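Local coordinates for putative N-acetylmuramoyl-L-alanine amidase,autolysin cwp6 (Peptoclostridium difficile, PDB 5J72), which probably hydrolyses the amide link between N-acetylmuramic acid and L-alanine in peptidoglycan, as a zinc-dependent autolysin carrying CWB2 cell-wall-binding modules, at residues 97-101 with 102-106; 195-198 with 199-203; 10-13 with 14-18. One frame throughout, in Å; residues are numbered along the deposited sequence.

How the interactions relate
Interactions 1 and 3 belong to the N-terminal domain and touch directly, although their centres lie about 18 Å apart: Lys10 NZ is 2.8 Å from Asp103 O, a probable hydrogen bond, and Val106 CG1 packs 3.7 Å from Val12 CG2. Interaction 2 sits in a CWB2 domain, its centre about 19 Å from that of interaction 1, with nearest atoms about 6 Å apart. Asn100 and Asp103 are calcium ligands in a structure of this protein, though none is modelled there here. A bound calcium ion is about 7 Å from the side chain of Tyr104 and about 10 Å from that of Arg202. Zinc is held elsewhere, by His460, Glu477 and His530.

Interaction 1 (97-101 with 102-106); sequences MGLNL and KDYDV
Tyr104 sets its ring obliquely to Leu99 CD2 and to the carbonyl oxygens of Asn100 and Leu101, while one ring face is overlaid by Asp103 CB, 4.1 Å above the centre. The carboxylate of Asp103 is turned 61° against the terminal amide plane of Asn100, and the two side chains cross at about a right angle. The motif is a 3-10 turn, reached after a Schellman motif at Gly98 ends helix 91-96. Its evidence is two successive backbone bonds spanning three residues: Asp103 N to Asn100 O (2.9 Å) and Tyr104 N to Leu101 O (3.0 Å). This turn brings together Asn100 and Asp103, both seen as calcium ligands in a structure of this protein, though no calcium is modelled at this site here. With CG beside the backbone N (chi1 -52°), Tyr104 reaches back until OH lies 3.3 Å from Leu99 CD2; Ile5 also packs on both side chains. One water joins Asn100 N, Asp103 OD1 and Tyr104 OH. Lys102 NZ makes a salt bridge to Asp105 OD2 and another to Glu74. A second water donates to Leu101 O at 2.7 Å and to Asp105 OD1 at 2.6 Å.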
ATOM      1  N   MET A  97     -32.659  -0.280  25.231  1.00 27.38           N
ATOM      2  CA  MET A  97     -32.737  -1.281  24.149  1.00 29.03           C
ATOM      3  C   MET A  97     -31.428  -1.998  23.946  1.00 30.33           C
ATOM      4  O   MET A  97     -31.254  -2.643  22.911  1.00 31.02           O
ATOM      5  CB  MET A  97     -33.126  -0.642  22.857  1.00 33.94           C
ATOM      6  CG  MET A  97     -34.449  -0.095  22.913  1.00 46.43           C
ATOM      7  SD  MET A  97     -34.731   0.823  21.385  1.00 53.09           S
ATOM      8  CE  MET A  97     -34.793  -0.525  20.246  1.00 49.73           C
ATOM      9  N   GLY A  98     -30.538  -1.915  24.888  1.00 27.41           N
ATOM     10  CA  GLY A  98     -29.309  -2.677  24.776  1.00 34.64           C
ATOM     11  C   GLY A  98     -28.068  -1.980  24.206  1.00 32.73           C
ATOM     12  O   GLY A  98     -27.015  -2.607  24.128  1.00 32.73           O
ATOM     13  N   LEU A  99     -28.154  -0.729  23.825  1.00 24.57           N
ATOM     14  CA  LEU A  99     -26.967  -0.105  23.233  1.00 22.48           C
ATOM     15  C   LEU A  99     -26.093   0.483  24.233  1.00 24.61           C
ATOM     16  O   LEU A  99     -26.556   0.963  25.270  1.00 23.73           O
ATOM     17  CB  LEU A  99     -27.442   0.993  22.273  1.00 25.41           C
ATOM     18  CG  LEU A  99     -28.207   0.449  21.078  1.00 26.93           C
ATOM     19  CD1 LEU A  99     -28.638   1.586  20.181  1.00 30.57           C
ATOM     20  CD2 LEU A  99     -27.337  -0.502  20.236  1.00 30.17           C
ATOM     21  N   ASN A 100     -24.771   0.458  23.972  1.00 22.19           N
ATOM     22  CA  ASN A 100     -23.843   1.153  24.830  1.00 24.05           C
ATOM     23  C   ASN A 100     -23.401   2.343  23.950  1.00 24.64           C
ATOM     24  O   ASN A 100     -22.604   2.153  23.027  1.00 22.26           O
ATOM     25  CB  ASN A 100     -22.648   0.324  25.183  1.00 31.30           C
ATOM     26  CG  ASN A 100     -21.783   1.073  26.147  1.00 46.05           C
ATOM     27  OD1 ASN A 100     -20.637   1.394  25.837  1.00 56.19           O
ATOM     28  ND2 ASN A 100     -22.254   1.448  27.326  1.00 54.14           N
ATOM     29  N   LEU A 101     -23.915   3.545  24.214  1.00 23.85           N
ATOM     30  CA  LEU A 101     -23.678   4.659  23.281  1.00 22.68           C
ATOM     31  C   LEU A 101     -22.242   5.053  23.045  1.00 17.37           C
ATOM     32  O   LEU A 101     -21.934   5.540  21.953  1.00 18.86           O
ATOM     33  CB  LEU A 101     -24.508   5.870  23.749  1.00 23.63           C
ATOM     34  CG  LEU A 101     -26.010   5.507  23.777  1.00 26.05           C
ATOM     35  CD1 LEU A 101     -26.760   6.689  24.278  1.00 30.39           C
ATOM     36  CD2 LEU A 101     -26.465   5.110  22.391  1.00 32.15           C
ATOM     37  N   LYS A 102     -21.338   4.836  24.002  1.00 19.52           N
ATOM     38  CA  LYS A 102     -19.983   5.175  23.741  1.00 21.61           C
ATOM     39  C   LYS A 102     -19.388   4.322  22.612  1.00 20.96           C
ATOM     40  O   LYS A 102     -18.370   4.725  22.017  1.00 18.54           O
ATOM     41  CB  LYS A 102     -19.102   4.995  24.985  1.00 24.95           C
ATOM     42  CG  LYS A 102     -19.237   6.198  25.976  1.00 40.13           C
ATOM     43  CD  LYS A 102     -18.073   7.266  25.847  1.00 53.42           C
ATOM     44  CE  LYS A 102     -18.595   8.718  25.848  1.00 55.67           C
ATOM     45  NZ  LYS A 102     -17.653   9.737  25.192  1.00 50.11           N
ATOM     46  N   ASP A 103     -19.985   3.169  22.331  1.00 17.24           N
ATOM     47  CA  ASP A 103     -19.438   2.372  21.225  1.00 19.31           C
ATOM     48  C   ASP A 103     -19.553   3.125  19.876  1.00 20.33           C
ATOM     49  O   ASP A 103     -18.894   2.713  18.892  1.00 20.41           O
ATOM     50  CB  ASP A 103     -20.276   1.103  21.021  1.00 19.67           C
ATOM     51  CG  ASP A 103     -20.189   0.124  22.161  1.00 24.60           C
ATOM     52  OD1 ASP A 103     -20.998  -0.801  22.188  1.00 27.21           O
ATOM     53  OD2 ASP A 103     -19.309   0.294  23.034  1.00 22.30           O
ATOM     54  N   TYR A 104     -20.388   4.169  19.792  1.00 18.04           N
ATOM     55  CA  TYR A 104     -20.545   4.884  18.517  1.00 18.03           C
ATOM     56  C   TYR A 104     -19.805   6.242  18.491  1.00 18.40           C
ATOM     57  O   TYR A 104     -19.956   6.972  17.528  1.00 18.22           O
ATOM     58  CB  TYR A 104     -22.046   5.122  18.201  1.00 19.96           C
ATOM     59  CG  TYR A 104     -22.767   3.809  18.316  1.00 21.16           C
ATOM     60  CD1 TYR A 104     -23.542   3.517  19.441  1.00 22.06           C
ATOM     61  CD2 TYR A 104     -22.563   2.788  17.372  1.00 16.78           C
ATOM     62  CE1 TYR A 104     -24.077   2.251  19.642  1.00 24.87           C
ATOM     63  CE2 TYR A 104     -23.094   1.499  17.576  1.00 16.02           C
ATOM     64  CZ  TYR A 104     -23.839   1.247  18.723  1.00 24.52           C
ATOM     65  OH  TYR A 104     -24.279  -0.013  19.041  1.00 26.52           O
ATOM     66  N   ASP A 105     -19.018   6.562  19.508  1.00 17.38           N
ATOM     67  CA  ASP A 105     -18.321   7.882  19.510  1.00 16.38           C
ATOM     68  C   ASP A 105     -17.378   8.006  18.327  1.00 19.86           C
ATOM     69  O   ASP A 105     -16.648   7.045  18.029  1.00 18.20           O
ATOM     70  CB  ASP A 105     -17.447   7.948  20.754  1.00 16.49           C
ATOM     71  CG  ASP A 105     -18.215   8.226  22.028  1.00 24.65           C
ATOM     72  OD1 ASP A 105     -19.443   8.400  21.967  1.00 21.31           O
ATOM     73  OD2 ASP A 105     -17.593   8.258  23.070  1.00 22.47           O
ATOM     74  N   VAL A 106     -17.353   9.148  17.672  1.00 17.32           N
ATOM     75  CA  VAL A 106     -16.489   9.344  16.504  1.00 15.67           C
ATOM     76  C   VAL A 106     -15.589  10.507  16.785  1.00 18.47           C
ATOM     77  O   VAL A 106     -16.115  11.569  17.181  1.00 18.25           O
ATOM     78  CB  VAL A 106     -17.387   9.586  15.256  1.00 17.57           C
ATOM     79  CG1 VAL A 106     -16.530  10.059  14.081  1.00 17.24           C
ATOM     80  CG2 VAL A 106     -18.139   8.283  14.912  1.00 16.17           C
TER
HETATM   81  O   HOH W   1     -23.770  -0.880  21.513  1.00 22.37           O
HETATM   82  O   HOH W   2     -21.676   7.913  20.629  1.00 20.64           O

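Interaction 2 (195-198 with 199-203); sequences STKA and ELKRL
Lys197 leaves the backbone with CG opposite its own N (chi1 160°), whereas Lys201 starts with CG beside the N (chi1 -73°), and these different starts bring the two chains side by side, pointing the same way. Both run extended and bend at the last torsion, so that Lys197 NZ lies 3.8 Å from Lys201 CE. The two ammonium nitrogens are 4.5 Å apart; a shared water accepts from both, and Lys201 NZ also bonds to Ala228 O, which would probably ease the meeting of like charges. Leu200 rests its CG 3.4 Å from Thr196 O, and its CD1 runs alongside Thr196 CG2. These are i to i+4 neighbours on the alpha-helix 194-203 of a CWB2 domain, packed on the parallel sheet through strands 158-163 and 184-187: Leu200 meets Val159 and Leu185. The straightest of the helical bonds crossing this contact is Leu200 N to Thr196 O, 2.9 Å with 169° at the hydrogen, while Thr196 OG1 is bonded to Leu186 O. Further along, Arg202 grips Glu199 side-on in a two-bonded salt bridge: NE meets OE1 at 2.9 Å and NH1 meets OE2 at 2.8 Å. Both oxygens lie near the guanidinium plane and are met on their syn sides, the nitrogens standing somewhat off the carboxylate plane. Ser148 OG holds OE2 as well, and the carbonyl oxygens of Trp152 and Lys153 take up Arg202 NH1 and NH2 respectively.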
ATOM      1  N   SER A 195      -4.839 -12.431  24.672  1.00 27.65           N
ATOM      2  CA  SER A 195      -5.251 -11.262  23.919  1.00 27.17           C
ATOM      3  C   SER A 195      -6.426 -11.699  22.975  1.00 23.74           C
ATOM      4  O   SER A 195      -7.482 -11.059  23.030  1.00 24.64           O
ATOM      5  CB  SER A 195      -4.034 -10.703  23.156  1.00 27.50           C
ATOM      6  OG  SER A 195      -3.529 -11.668  22.243  1.00 31.87           O
ATOM      7  N   THR A 196      -6.291 -12.763  22.200  1.00 20.32           N
ATOM      8  CA  THR A 196      -7.381 -13.200  21.296  1.00 20.76           C
ATOM      9  C   THR A 196      -8.631 -13.688  22.113  1.00 21.97           C
ATOM     10  O   THR A 196      -9.760 -13.372  21.772  1.00 20.96           O
ATOM     11  CB  THR A 196      -6.884 -14.370  20.394  1.00 20.16           C
ATOM     12  OG1 THR A 196      -5.810 -13.853  19.607  1.00 22.60           O
ATOM     13  CG2 THR A 196      -8.000 -14.923  19.472  1.00 20.62           C
ATOM     14  N   LYS A 197      -8.390 -14.466  23.201  1.00 21.12           N
ATOM     15  CA  LYS A 197      -9.501 -14.956  24.024  1.00 24.44           C
ATOM     16  C   LYS A 197     -10.328 -13.763  24.548  1.00 23.67           C
ATOM     17  O   LYS A 197     -11.540 -13.809  24.480  1.00 23.14           O
ATOM     18  CB  LYS A 197      -8.878 -15.769  25.189  1.00 31.53           C
ATOM     19  CG  LYS A 197      -9.804 -15.943  26.392  1.00 44.20           C
ATOM     20  CD  LYS A 197      -9.090 -16.806  27.504  1.00 54.70           C
ATOM     21  CE  LYS A 197      -9.981 -16.960  28.734  1.00 58.55           C
ATOM     22  NZ  LYS A 197     -10.905 -18.112  28.544  1.00 59.82           N
ATOM     23  N   ALA A 198      -9.686 -12.699  25.051  1.00 21.24           N
ATOM     24  CA  ALA A 198     -10.435 -11.588  25.625  1.00 22.43           C
ATOM     25  C   ALA A 198     -11.160 -10.804  24.550  1.00 20.99           C
ATOM     26  O   ALA A 198     -12.261 -10.294  24.814  1.00 20.68           O
ATOM     27  CB  ALA A 198      -9.480 -10.644  26.405  1.00 21.12           C
ATOM     28  N   GLU A 199     -10.563 -10.669  23.337  1.00 18.74           N
ATOM     29  CA  GLU A 199     -11.274  -9.894  22.328  1.00 19.85           C
ATOM     30  C   GLU A 199     -12.448 -10.716  21.764  1.00 19.73           C
ATOM     31  O   GLU A 199     -13.474 -10.138  21.426  1.00 18.73           O
ATOM     32  CB  GLU A 199     -10.265  -9.464  21.197  1.00 19.57           C
ATOM     33  CG  GLU A 199     -10.920  -8.659  20.047  1.00 17.15           C
ATOM     34  CD  GLU A 199     -11.519  -7.313  20.509  1.00 19.70           C
ATOM     35  OE1 GLU A 199     -11.333  -6.919  21.708  1.00 21.42           O
ATOM     36  OE2 GLU A 199     -12.173  -6.638  19.666  1.00 20.43           O
ATOM     37  N   LEU A 200     -12.300 -12.060  21.605  1.00 18.84           N
ATOM     38  CA  LEU A 200     -13.419 -12.881  21.185  1.00 19.85           C
ATOM     39  C   LEU A 200     -14.562 -12.668  22.233  1.00 19.85           C
ATOM     40  O   LEU A 200     -15.717 -12.485  21.870  1.00 18.91           O
ATOM     41  CB  LEU A 200     -13.082 -14.402  21.203  1.00 21.33           C
ATOM     42  CG  LEU A 200     -12.216 -14.878  20.032  1.00 22.90           C
ATOM     43  CD1 LEU A 200     -11.801 -16.283  20.271  1.00 24.30           C
ATOM     44  CD2 LEU A 200     -13.049 -14.778  18.745  1.00 21.28           C
ATOM     45  N   LYS A 201     -14.240 -12.676  23.524  1.00 16.68           N
ATOM     46  CA  LYS A 201     -15.322 -12.453  24.505  1.00 19.01           C
ATOM     47  C   LYS A 201     -15.970 -11.061  24.364  1.00 21.23           C
ATOM     48  O   LYS A 201     -17.211 -10.910  24.423  1.00 20.15           O
ATOM     49  CB  LYS A 201     -14.749 -12.541  25.956  1.00 22.06           C
ATOM     50  CG  LYS A 201     -14.427 -14.005  26.318  1.00 27.52           C
ATOM     51  CD  LYS A 201     -13.868 -14.059  27.819  1.00 39.43           C
ATOM     52  CE  LYS A 201     -13.680 -15.489  28.339  1.00 52.36           C
ATOM     53  NZ  LYS A 201     -14.989 -16.224  28.601  1.00 51.23           N
ATOM     54  N   ARG A 202     -15.141 -10.059  24.170  1.00 18.13           N
ATOM     55  CA  ARG A 202     -15.659  -8.683  24.043  1.00 14.48           C
ATOM     56  C   ARG A 202     -16.559  -8.533  22.806  1.00 14.73           C
ATOM     57  O   ARG A 202     -17.590  -7.871  22.901  1.00 16.88           O
ATOM     58  CB  ARG A 202     -14.461  -7.684  23.900  1.00 16.81           C
ATOM     59  CG  ARG A 202     -14.891  -6.229  24.196  1.00 17.78           C
ATOM     60  CD  ARG A 202     -13.797  -5.218  23.735  1.00 21.60           C
ATOM     61  NE  ARG A 202     -13.585  -5.264  22.286  1.00 20.04           N
ATOM     62  CZ  ARG A 202     -14.416  -4.698  21.416  1.00 19.85           C
ATOM     63  NH1 ARG A 202     -14.199  -4.823  20.113  1.00 19.01           N
ATOM     64  NH2 ARG A 202     -15.479  -4.001  21.846  1.00 18.84           N
ATOM     65  N   LEU A 203     -16.165  -9.131  21.672  1.00 15.57           N
ATOM     66  CA  LEU A 203     -16.967  -9.007  20.411  1.00 14.14           C
ATOM     67  C   LEU A 203     -18.286  -9.762  20.502  1.00 17.18           C
ATOM     68  O   LEU A 203     -19.174  -9.470  19.697  1.00 15.66           O
ATOM     69  CB  LEU A 203     -16.196  -9.618  19.192  1.00 15.31           C
ATOM     70  CG  LEU A 203     -14.936  -8.790  18.843  1.00 16.25           C
ATOM     71  CD1 LEU A 203     -14.013  -9.566  17.916  1.00 13.14           C
ATOM     72  CD2 LEU A 203     -15.353  -7.516  18.126  1.00 15.88           C
TER
HETATM   73  O   HOH W   3     -13.515 -18.218  30.015  1.00 66.19           O

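Interaction 3 (10-13 with 14-18); sequences KSVV and LGSKS
Ser16 tucks its hydroxyl back against Val12 and Val13, forming the close side of a type II beta turn that runs from Val13 to Ser16, while Leu14 at the corner turns its side chain outward. The turn is closed by Ser16 N bonding to Val13 O at 3.0 Å, and the positive phi of Gly15 (97°) at its third position, a conformation suited to glycine, fits type II. On the tight side, Ser16 OG accepts the Val13 N-H at 2.9 Å, nearly straight at 168°, and so the residues are linked twice, once through each end of Val13. The serine torsion explains this reach: OG stands beside its own backbone N (chi1 -65°), facing Val13. The same OG is hydrogen-bonded to Glu413 OE1, tying the turn to strand 411-418. By contrast, the solvent side is loose: Leu14 is exposed, and beyond its CB the side chain meets neither Val13 nor Ser16, lying instead by Gln108 and Asp66. The turn links strand 11-13, paired in parallel with 106-113, to strand 16-24, which runs antiparallel to 56-63; Val12 accordingly bonds through its backbone to Thr107 and Glu109, and Ser16 to Tyr63. Val13 CG2 comes to 3.6 Å from Ser16 OG, and Val12 CB lies 3.5 Å from that same oxygen.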
ATOM      1  N   LYS A  10     -14.593   5.688  12.628  1.00 19.22           N
ATOM      2  CA  LYS A  10     -14.657   6.142  14.005  1.00 20.31           C
ATOM      3  C   LYS A  10     -13.628   7.275  14.225  1.00 17.35           C
ATOM      4  O   LYS A  10     -13.580   7.895  15.291  1.00 18.92           O
ATOM      5  CB  LYS A  10     -14.313   4.996  14.930  1.00 20.54           C
ATOM      6  CG  LYS A  10     -15.327   3.815  14.795  1.00 27.94           C
ATOM      7  CD  LYS A  10     -16.766   4.337  15.010  1.00 28.66           C
ATOM      8  CE  LYS A  10     -17.262   4.173  16.411  1.00 39.39           C
ATOM      9  NZ  LYS A  10     -16.737   2.923  17.114  1.00 32.52           N
ATOM     10  N   SER A  11     -12.794   7.527  13.217  1.00 17.43           N
ATOM     11  CA  SER A  11     -11.820   8.641  13.253  1.00 18.65           C
ATOM     12  C   SER A  11     -12.043   9.432  11.957  1.00 20.64           C
ATOM     13  O   SER A  11     -11.997   8.834  10.858  1.00 19.73           O
ATOM     14  CB  SER A  11     -10.398   8.087  13.333  1.00 20.88           C
ATOM     15  OG  SER A  11      -9.464   9.143  13.430  1.00 25.86           O
ATOM     16  N   VAL A  12     -12.333  10.738  12.042  1.00 17.57           N
ATOM     17  CA  VAL A  12     -12.631  11.534  10.851  1.00 17.32           C
ATOM     18  C   VAL A  12     -11.887  12.896  10.934  1.00 15.00           C
ATOM     19  O   VAL A  12     -11.151  13.105  11.896  1.00 15.71           O
ATOM     20  CB  VAL A  12     -14.181  11.776  10.734  1.00 15.73           C
ATOM     21  CG1 VAL A  12     -14.915  10.421  10.595  1.00 17.94           C
ATOM     22  CG2 VAL A  12     -14.711  12.540  11.952  1.00 16.90           C
ATOM     23  N   VAL A  13     -12.096  13.745   9.952  1.00 15.75           N
ATOM     24  CA  VAL A  13     -11.564  15.124   9.990  1.00 15.14           C
ATOM     25  C   VAL A  13     -12.717  15.959   9.434  1.00 16.76           C
ATOM     26  O   VAL A  13     -13.692  15.443   8.937  1.00 16.76           O
ATOM     27  CB  VAL A  13     -10.273  15.341   9.122  1.00 17.87           C
ATOM     28  CG1 VAL A  13      -9.124  14.418   9.585  1.00 17.17           C
ATOM     29  CG2 VAL A  13     -10.580  15.024   7.671  1.00 16.08           C
ATOM     30  N   LEU A  14     -12.602  17.279   9.497  1.00 17.83           N
ATOM     31  CA  LEU A  14     -13.638  18.152   8.914  1.00 17.65           C
ATOM     32  C   LEU A  14     -13.785  17.842   7.441  1.00 17.08           C
ATOM     33  O   LEU A  14     -12.750  17.809   6.706  1.00 17.66           O
ATOM     34  CB  LEU A  14     -13.168  19.631   9.169  1.00 15.82           C
ATOM     35  CG  LEU A  14     -14.194  20.679   8.691  1.00 17.84           C
ATOM     36  CD1 LEU A  14     -15.494  20.661   9.572  1.00 16.47           C
ATOM     37  CD2 LEU A  14     -13.531  22.088   8.833  1.00 20.00           C
ATOM     38  N   GLY A  15     -15.015  17.581   6.990  1.00 18.41           N
ATOM     39  CA  GLY A  15     -15.277  17.261   5.601  1.00 22.16           C
ATOM     40  C   GLY A  15     -15.362  15.752   5.341  1.00 22.36           C
ATOM     41  O   GLY A  15     -15.700  15.351   4.234  1.00 20.57           O
ATOM     42  N   SER A  16     -15.040  14.898   6.321  1.00 19.45           N
ATOM     43  CA  SER A  16     -15.154  13.431   6.032  1.00 18.87           C
ATOM     44  C   SER A  16     -16.579  13.022   5.786  1.00 19.91           C
ATOM     45  O   SER A  16     -17.547  13.665   6.231  1.00 18.41           O
ATOM     46  CB  SER A  16     -14.683  12.582   7.219  1.00 16.72           C
ATOM     47  OG  SER A  16     -13.303  12.746   7.484  1.00 18.21           O
ATOM     48  N   LYS A  17     -16.727  11.867   5.111  1.00 16.97           N
ATOM     49  CA  LYS A  17     -18.046  11.261   4.880  1.00 18.69           C
ATOM     50  C   LYS A  17     -17.963   9.863   5.479  1.00 18.67           C
ATOM     51  O   LYS A  17     -16.904   9.249   5.401  1.00 20.18           O
ATOM     52  CB  LYS A  17     -18.392  11.170   3.389  1.00 24.61           C
ATOM     53  CG  LYS A  17     -18.605  12.568   2.816  1.00 29.04           C
ATOM     54  CD  LYS A  17     -18.616  12.505   1.326  1.00 40.85           C
ATOM     55  CE  LYS A  17     -18.746  13.883   0.696  1.00 53.01           C
ATOM     56  NZ  LYS A  17     -19.823  14.712   1.331  1.00 60.54           N
ATOM     57  N   SER A  18     -19.013   9.406   6.112  1.00 16.83           N
ATOM     58  CA  SER A  18     -18.988   8.074   6.692  1.00 19.33           C
ATOM     59  C   SER A  18     -20.328   7.384   6.405  1.00 21.53           C
ATOM     60  O   SER A  18     -21.398   7.921   6.742  1.00 20.66           O
ATOM     61  CB  SER A  18     -18.748   8.159   8.208  1.00 18.25           C
ATOM     62  OG  SER A  18     -18.839   6.867   8.806  1.00 18.72           O
TER